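PDB 2EW2: 2-dehydropantoate 2-reductase, putative from Enterococcus faecalis, which probably catalyses the NADPH-dependent reduction of 2-dehydropantoate (ketopantoate) to (R)-pantoate, a step on the pathway to pantothenate. Local coordinates for residues Ile32-Ala37 / Phe63-Ile68; Lys223-Glu228 / Pro297-Leu302. All blocks are in the same frame, centred on the assembly; numbering follows the deposited sequence.

Overall arrangement
The two contacts lie on opposite sides of the chain's centre, their own centres about 38 Å apart and their nearest atoms about 26 Å apart, so neither touches the other. They also follow in series: contact 1 is complete before contact 2 opens. Contact 1 sits at one border of the large mixed sheet, where strand 62-63 runs parallel to strand 28-32 within the Rossmann-type N-terminal part. Contact 2 joins helix 218-235 to the start of helix 297-313 in the all-helical C-terminal part, beside the second subunit. One contact therefore finishes the edge of the presumed dinucleotide-binding sheet, while the other ties two helices together near the dimer interface.

Contact 1 of 2, residues Ile32-Ala37 / Phe63-Ile68; sequences IDQWPA and FSPEEI
Phe63 meets Ile32 as a one-pair parallel beta bridge, with the two CA atoms 5.0 Å apart. Phe63 O accepts from Asp33 N at 3.0 Å, nearly in line with the C=O bond (C=O...N angle 163°), and also receives a CA-H...O contact from Ile32 CA at 3.3 Å. The phenyl ring itself leads away from Ile32, toward Asn72 and Arg43. At Ser64 the exchange is returned: Ser64 CA approaches Asp33 O at 3.3 Å with an angle at H of 163°. Ser64 N donates to Glu67 OE2, which it meets on the anti side of a carboxylate that also forms a salt bridge with Arg43.

This pairing places strand 62-63 at the sheet border next to strand 28-32. Asp33, just after strand 28-32, ties that strand end to the presumed glycine-rich loop: its OD2 accepts from Ala11 N there, while its OD1 accepts from Trp35 N in an Asx turn just before helix 36-45.

Pro65 starts a short 3-10 turn and supplies the apolar part of the contact. Pro65 CG lies 3.6 Å from Gln34 CG, the side chains crossing at about a right angle, and 4.1 Å from Ile32 CG2. With chi1 at -57°, Ile32 CG2 lies opposite the Ile32 N and is the branch that meets Pro65, while CG1 lies beside that N. Helix 84-94 adds Met90 against Ile32 and Gln34, and Ala93 against Pro65. Farther along, Glu66 OE1 is linked to Gln34 O by one water that donates to both.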
loop_
_atom_site.group_PDB
_atom_site.type_symbol
_atom_site.label_atom_id
_atom_site.label_comp_id
_atom_site.label_asym_id
_atom_site.label_seq_id
_atom_site.Cartn_x
_atom_site.Cartn_y
_atom_site.Cartn_z
ATOM N N ILE B 32 36.162 -16.411 -7.038
ATOM C CA ILE B 32 35.072 -16.827 -7.910
ATOM C C ILE B 32 34.355 -15.579 -8.408
ATOM O O ILE B 32 33.946 -14.729 -7.612
ATOM C CB ILE B 32 34.091 -17.784 -7.179
ATOM C CG1 ILE B 32 34.854 -19.009 -6.648
ATOM C CG2 ILE B 32 32.976 -18.227 -8.109
ATOM C CD1 ILE B 32 34.319 -19.505 -5.358
ATOM N N ASP B 33 34.213 -15.473 -9.726
ATOM C CA ASP B 33 33.667 -14.251 -10.328
ATOM C C ASP B 33 33.006 -14.529 -11.660
ATOM O O ASP B 33 33.425 -15.418 -12.390
ATOM C CB ASP B 33 34.773 -13.215 -10.528
ATOM C CG ASP B 33 34.238 -11.802 -10.574
ATOM O OD1 ASP B 33 34.069 -11.299 -11.696
ATOM O OD2 ASP B 33 33.959 -11.208 -9.499
ATOM N N GLN B 34 32.019 -13.704 -11.995
ATOM C CA GLN B 34 31.190 -13.893 -13.179
ATOM C C GLN B 34 31.644 -13.060 -14.387
ATOM O O GLN B 34 31.061 -13.178 -15.475
ATOM C CB GLN B 34 29.718 -13.606 -12.825
ATOM C CG GLN B 34 29.239 -14.417 -11.605
ATOM C CD GLN B 34 27.810 -14.116 -11.184
ATOM O OE1 GLN B 34 27.559 -13.684 -10.055
ATOM N NE2 GLN B 34 26.868 -14.339 -12.088
ATOM N N TRP B 35 32.692 -12.251 -14.209
ATOM C CA TRP B 35 33.132 -11.297 -15.243
ATOM C C TRP B 35 34.293 -11.870 -16.057
ATOM O O TRP B 35 35.408 -11.960 -15.553
ATOM C CB TRP B 35 33.510 -9.949 -14.597
ATOM C CG TRP B 35 33.812 -8.838 -15.563
ATOM C CD1 TRP B 35 33.393 -8.736 -16.860
ATOM C CD2 TRP B 35 34.583 -7.654 -15.299
ATOM N NE1 TRP B 35 33.868 -7.577 -17.423
ATOM C CE2 TRP B 35 34.603 -6.893 -16.492
ATOM C CE3 TRP B 35 35.261 -7.163 -14.171
ATOM C CZ2 TRP B 35 35.264 -5.664 -16.592
ATOM C CZ3 TRP B 35 35.938 -5.939 -14.278
ATOM C CH2 TRP B 35 35.926 -5.208 -15.480
ATOM N N PRO B 36 34.028 -12.280 -17.314
ATOM C CA PRO B 36 35.042 -12.965 -18.117
ATOM C C PRO B 36 36.367 -12.212 -18.268
ATOM O O PRO B 36 37.427 -12.813 -18.075
ATOM C CB PRO B 36 34.333 -13.179 -19.461
ATOM C CG PRO B 36 32.867 -13.272 -19.072
ATOM C CD PRO B 36 32.745 -12.183 -18.038
ATOM N N ALA B 37 36.309 -10.909 -18.561
ATOM C CA ALA B 37 37.522 -10.083 -18.730
ATOM C C ALA B 37 38.410 -10.066 -17.481
ATOM O O ALA B 37 39.655 -10.059 -17.571
ATOM C CB ALA B 37 37.133 -8.663 -19.120
ATOM N N PHE B 63 37.940 -18.728 -10.861
ATOM C CA PHE B 63 37.028 -19.541 -11.640
ATOM C C PHE B 63 35.722 -18.792 -11.836
ATOM O O PHE B 63 35.367 -17.963 -11.015
ATOM C CB PHE B 63 36.752 -20.857 -10.891
ATOM C CG PHE B 63 37.999 -21.668 -10.589
ATOM C CD1 PHE B 63 38.598 -21.595 -9.354
ATOM C CD2 PHE B 63 38.555 -22.503 -11.559
ATOM C CE1 PHE B 63 39.743 -22.352 -9.050
ATOM C CE2 PHE B 63 39.709 -23.256 -11.283
ATOM C CZ PHE B 63 40.306 -23.176 -10.021
ATOM N N SER B 64 35.020 -19.064 -12.929
ATOM C CA SER B 64 33.642 -18.609 -13.058
ATOM C C SER B 64 32.767 -19.609 -12.307
ATOM O O SER B 64 33.177 -20.759 -12.109
ATOM C CB SER B 64 33.221 -18.501 -14.527
ATOM O OG SER B 64 33.046 -19.783 -15.110
ATOM N N PRO B 65 31.573 -19.180 -11.852
ATOM C CA PRO B 65 30.705 -20.118 -11.138
ATOM C C PRO B 65 30.382 -21.396 -11.942
ATOM O O PRO B 65 30.361 -22.489 -11.377
ATOM C CB PRO B 65 29.438 -19.291 -10.881
ATOM C CG PRO B 65 29.916 -17.878 -10.884
ATOM C CD PRO B 65 30.966 -17.838 -11.943
ATOM N N GLU B 66 30.180 -21.265 -13.247
ATOM C CA GLU B 66 29.777 -22.413 -14.062
ATOM C C GLU B 66 30.872 -23.475 -14.229
ATOM O O GLU B 66 30.568 -24.623 -14.544
ATOM C CB GLU B 66 29.209 -21.969 -15.428
ATOM C CG GLU B 66 30.132 -21.092 -16.272
ATOM C CD GLU B 66 29.864 -19.589 -16.120
ATOM O OE1 GLU B 66 30.026 -18.867 -17.138
ATOM O OE2 GLU B 66 29.491 -19.121 -15.007
ATOM N N GLU B 67 32.129 -23.081 -14.006
ATOM C CA GLU B 67 33.293 -23.972 -14.089
ATOM C C GLU B 67 33.484 -24.862 -12.863
ATOM O O GLU B 67 34.198 -25.864 -12.921
ATOM C CB GLU B 67 34.565 -23.144 -14.222
ATOM C CG GLU B 67 34.877 -22.703 -15.615
ATOM C CD GLU B 67 36.175 -21.912 -15.682
ATOM O OE1 GLU B 67 36.952 -22.151 -16.641
ATOM O OE2 GLU B 67 36.411 -21.057 -14.794
ATOM N N ILE B 68 32.883 -24.475 -11.745
ATOM C CA ILE B 68 33.128 -25.145 -10.472
ATOM C C ILE B 68 32.540 -26.558 -10.464
ATOM O O ILE B 68 31.387 -26.764 -10.823
ATOM C CB ILE B 68 32.581 -24.306 -9.275
ATOM C CG1 ILE B 68 33.234 -22.913 -9.237
ATOM C CG2 ILE B 68 32.749 -25.045 -7.940
ATOM C CD1 ILE B 68 34.736 -22.921 -8.897
HETATM O O HOH W 1 31.593 -16.076 -16.372
#

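Contact 2 of 2, residues Lys223-Glu228 / Pro297-Leu302; sequences KTLISE and PFCAML
Helix 218-235 meets the first turn of helix 297-313 through a carboxylate that grips the backbone of helix 297-313: Glu228 accepts from two consecutive amides. Glu228 OE2 takes Phe298 N and Glu228 OE1 takes Cys299 N, each at 2.8 Å and fairly straight. Both oxygens use their syn lone pairs, so the carboxylate faces the helix start in a two-pronged fashion that fixes its rotation. A chain extended beyond CG carries it across. Because these amides belong to the first turn, whose N-H groups have no earlier helical carbonyl to pair with, the acid satisfies them in a buried place, and the positive end of the helix dipole would be expected to stabilise its negative charge. Pro297 CD lies 3.2 Å from Glu228 OE2.

In the helical C-terminal domain, which belongs to the 6PGD_C clan, the short axis segments pass 9.1 Å apart at a signed crossing angle of -108°, and mostly apolar groups meet at the crossing. Thr224 CG2 sits over the centre of the Phe298 ring, 3.6 Å from its centroid and 6° off the normal, a CH-pi contact; the neighbouring OG1 bonds back to Ser220 O. Leu225 reaches in with CD2, which lies 3.7 Å from Phe298 CB and 3.9 Å from Cys299 SG, while Leu225 CD1 touches Leu302 CD2 at 4.2 Å. Asn282 of helix 282-292 packs on Leu225, Cys299 and Leu302. Beyond helix 297-313 comes the dimer partner: Met301 of the second subunit packs on Phe298, Met301 and Leu302, and Pro297 of the second subunit packs on Pro297 of this chain.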
loop_
_atom_site.group_PDB
_atom_site.type_symbol
_atom_site.label_atom_id
_atom_site.label_comp_id
_atom_site.label_asym_id
_atom_site.label_seq_id
_atom_site.Cartn_x
_atom_site.Cartn_y
_atom_site.Cartn_z
ATOM N N LYS B 223 5.242 4.018 11.685
ATOM C CA LYS B 223 5.146 3.139 12.876
ATOM C C LYS B 223 4.593 1.750 12.603
ATOM O O LYS B 223 5.060 0.768 13.187
ATOM C CB LYS B 223 4.359 3.805 14.004
ATOM C CG LYS B 223 5.194 4.868 14.697
ATOM C CD LYS B 223 4.485 5.495 15.845
ATOM C CE LYS B 223 5.413 6.541 16.461
ATOM N NZ LYS B 223 4.777 7.151 17.629
ATOM N N THR B 224 3.608 1.662 11.714
ATOM C CA THR B 224 3.066 0.365 11.334
ATOM C C THR B 224 4.170 -0.455 10.671
ATOM O O THR B 224 4.373 -1.620 11.031
ATOM C CB THR B 224 1.860 0.497 10.402
ATOM O OG1 THR B 224 0.891 1.371 11.000
ATOM C CG2 THR B 224 1.222 -0.858 10.149
ATOM N N LEU B 225 4.877 0.149 9.710
ATOM C CA LEU B 225 5.993 -0.538 9.032
ATOM C C LEU B 225 7.086 -0.966 10.021
ATOM O O LEU B 225 7.581 -2.102 9.932
ATOM C CB LEU B 225 6.581 0.323 7.893
ATOM C CG LEU B 225 5.798 0.310 6.582
ATOM C CD1 LEU B 225 6.140 1.514 5.728
ATOM C CD2 LEU B 225 6.036 -0.991 5.842
ATOM N N ILE B 226 7.444 -0.073 10.957
ATOM C CA ILE B 226 8.425 -0.383 11.997
ATOM C C ILE B 226 7.980 -1.581 12.836
ATOM O O ILE B 226 8.789 -2.477 13.137
ATOM C CB ILE B 226 8.760 0.823 12.917
ATOM C CG1 ILE B 226 9.566 1.875 12.153
ATOM C CG2 ILE B 226 9.580 0.367 14.162
ATOM C CD1 ILE B 226 9.693 3.196 12.891
ATOM N N SER B 227 6.702 -1.595 13.210
ATOM C CA SER B 227 6.129 -2.703 13.970
ATOM C C SER B 227 6.255 -4.050 13.271
ATOM O O SER B 227 6.478 -5.063 13.930
ATOM C CB SER B 227 4.652 -2.421 14.294
ATOM O OG SER B 227 4.599 -1.406 15.293
ATOM N N GLU B 228 6.094 -4.056 11.949
ATOM C CA GLU B 228 6.246 -5.273 11.142
ATOM C C GLU B 228 7.688 -5.765 11.116
ATOM O O GLU B 228 7.935 -6.970 11.321
ATOM C CB GLU B 228 5.712 -5.073 9.724
ATOM C CG GLU B 228 4.194 -4.882 9.665
ATOM C CD GLU B 228 3.665 -4.686 8.264
ATOM O OE1 GLU B 228 4.438 -4.808 7.286
ATOM O OE2 GLU B 228 2.448 -4.427 8.136
ATOM N N PRO B 297 1.453 -7.029 6.403
ATOM C CA PRO B 297 0.708 -6.550 5.237
ATOM C C PRO B 297 1.189 -5.214 4.636
ATOM O O PRO B 297 1.138 -5.048 3.421
ATOM C CB PRO B 297 -0.717 -6.408 5.793
ATOM C CG PRO B 297 -0.491 -6.104 7.263
ATOM C CD PRO B 297 0.619 -7.018 7.622
ATOM N N PHE B 298 1.628 -4.261 5.455
ATOM C CA PHE B 298 2.157 -3.004 4.882
ATOM C C PHE B 298 3.417 -3.279 4.059
ATOM O O PHE B 298 3.574 -2.742 2.960
ATOM C CB PHE B 298 2.413 -1.946 5.953
ATOM C CG PHE B 298 1.172 -1.190 6.387
ATOM C CD1 PHE B 298 -0.048 -1.850 6.583
ATOM C CD2 PHE B 298 1.231 0.192 6.610
ATOM C CE1 PHE B 298 -1.200 -1.128 7.016
ATOM C CE2 PHE B 298 0.086 0.916 7.036
ATOM C CZ PHE B 298 -1.113 0.250 7.237
ATOM N N CYS B 299 4.295 -4.137 4.564
ATOM C CA CYS B 299 5.478 -4.558 3.770
ATOM C C CYS B 299 5.073 -5.205 2.472
ATOM O O CYS B 299 5.658 -4.922 1.439
ATOM C CB CYS B 299 6.406 -5.515 4.559
ATOM S SG CYS B 299 7.381 -4.659 5.790
ATOM N N ALA B 300 4.063 -6.078 2.530
ATOM C CA ALA B 300 3.584 -6.799 1.348
ATOM C C ALA B 300 2.987 -5.851 0.316
ATOM O O ALA B 300 3.317 -5.913 -0.861
ATOM C CB ALA B 300 2.556 -7.876 1.748
HETATM N N MSE B 301 2.116 -4.954 0.762
HETATM C CA MSE B 301 1.501 -4.015 -0.162
HETATM C C MSE B 301 2.515 -3.051 -0.751
HETATM O O MSE B 301 2.482 -2.763 -1.933
HETATM C CB MSE B 301 0.387 -3.219 0.510
HETATM C CG MSE B 301 -0.317 -2.325 -0.512
HETATM SE SE MSE B 301 -1.877 -1.364 0.172
HETATM C CE MSE B 301 -1.655 -1.467 1.893
ATOM N N LEU B 302 3.416 -2.555 0.082
ATOM C CA LEU B 302 4.418 -1.608 -0.395
ATOM C C LEU B 302 5.307 -2.273 -1.429
ATOM O O LEU B 302 5.614 -1.679 -2.478
ATOM C CB LEU B 302 5.239 -1.062 0.769
ATOM C CG LEU B 302 6.195 0.100 0.452
ATOM C CD1 LEU B 302 5.419 1.297 -0.151
ATOM C CD2 LEU B 302 6.945 0.479 1.730
#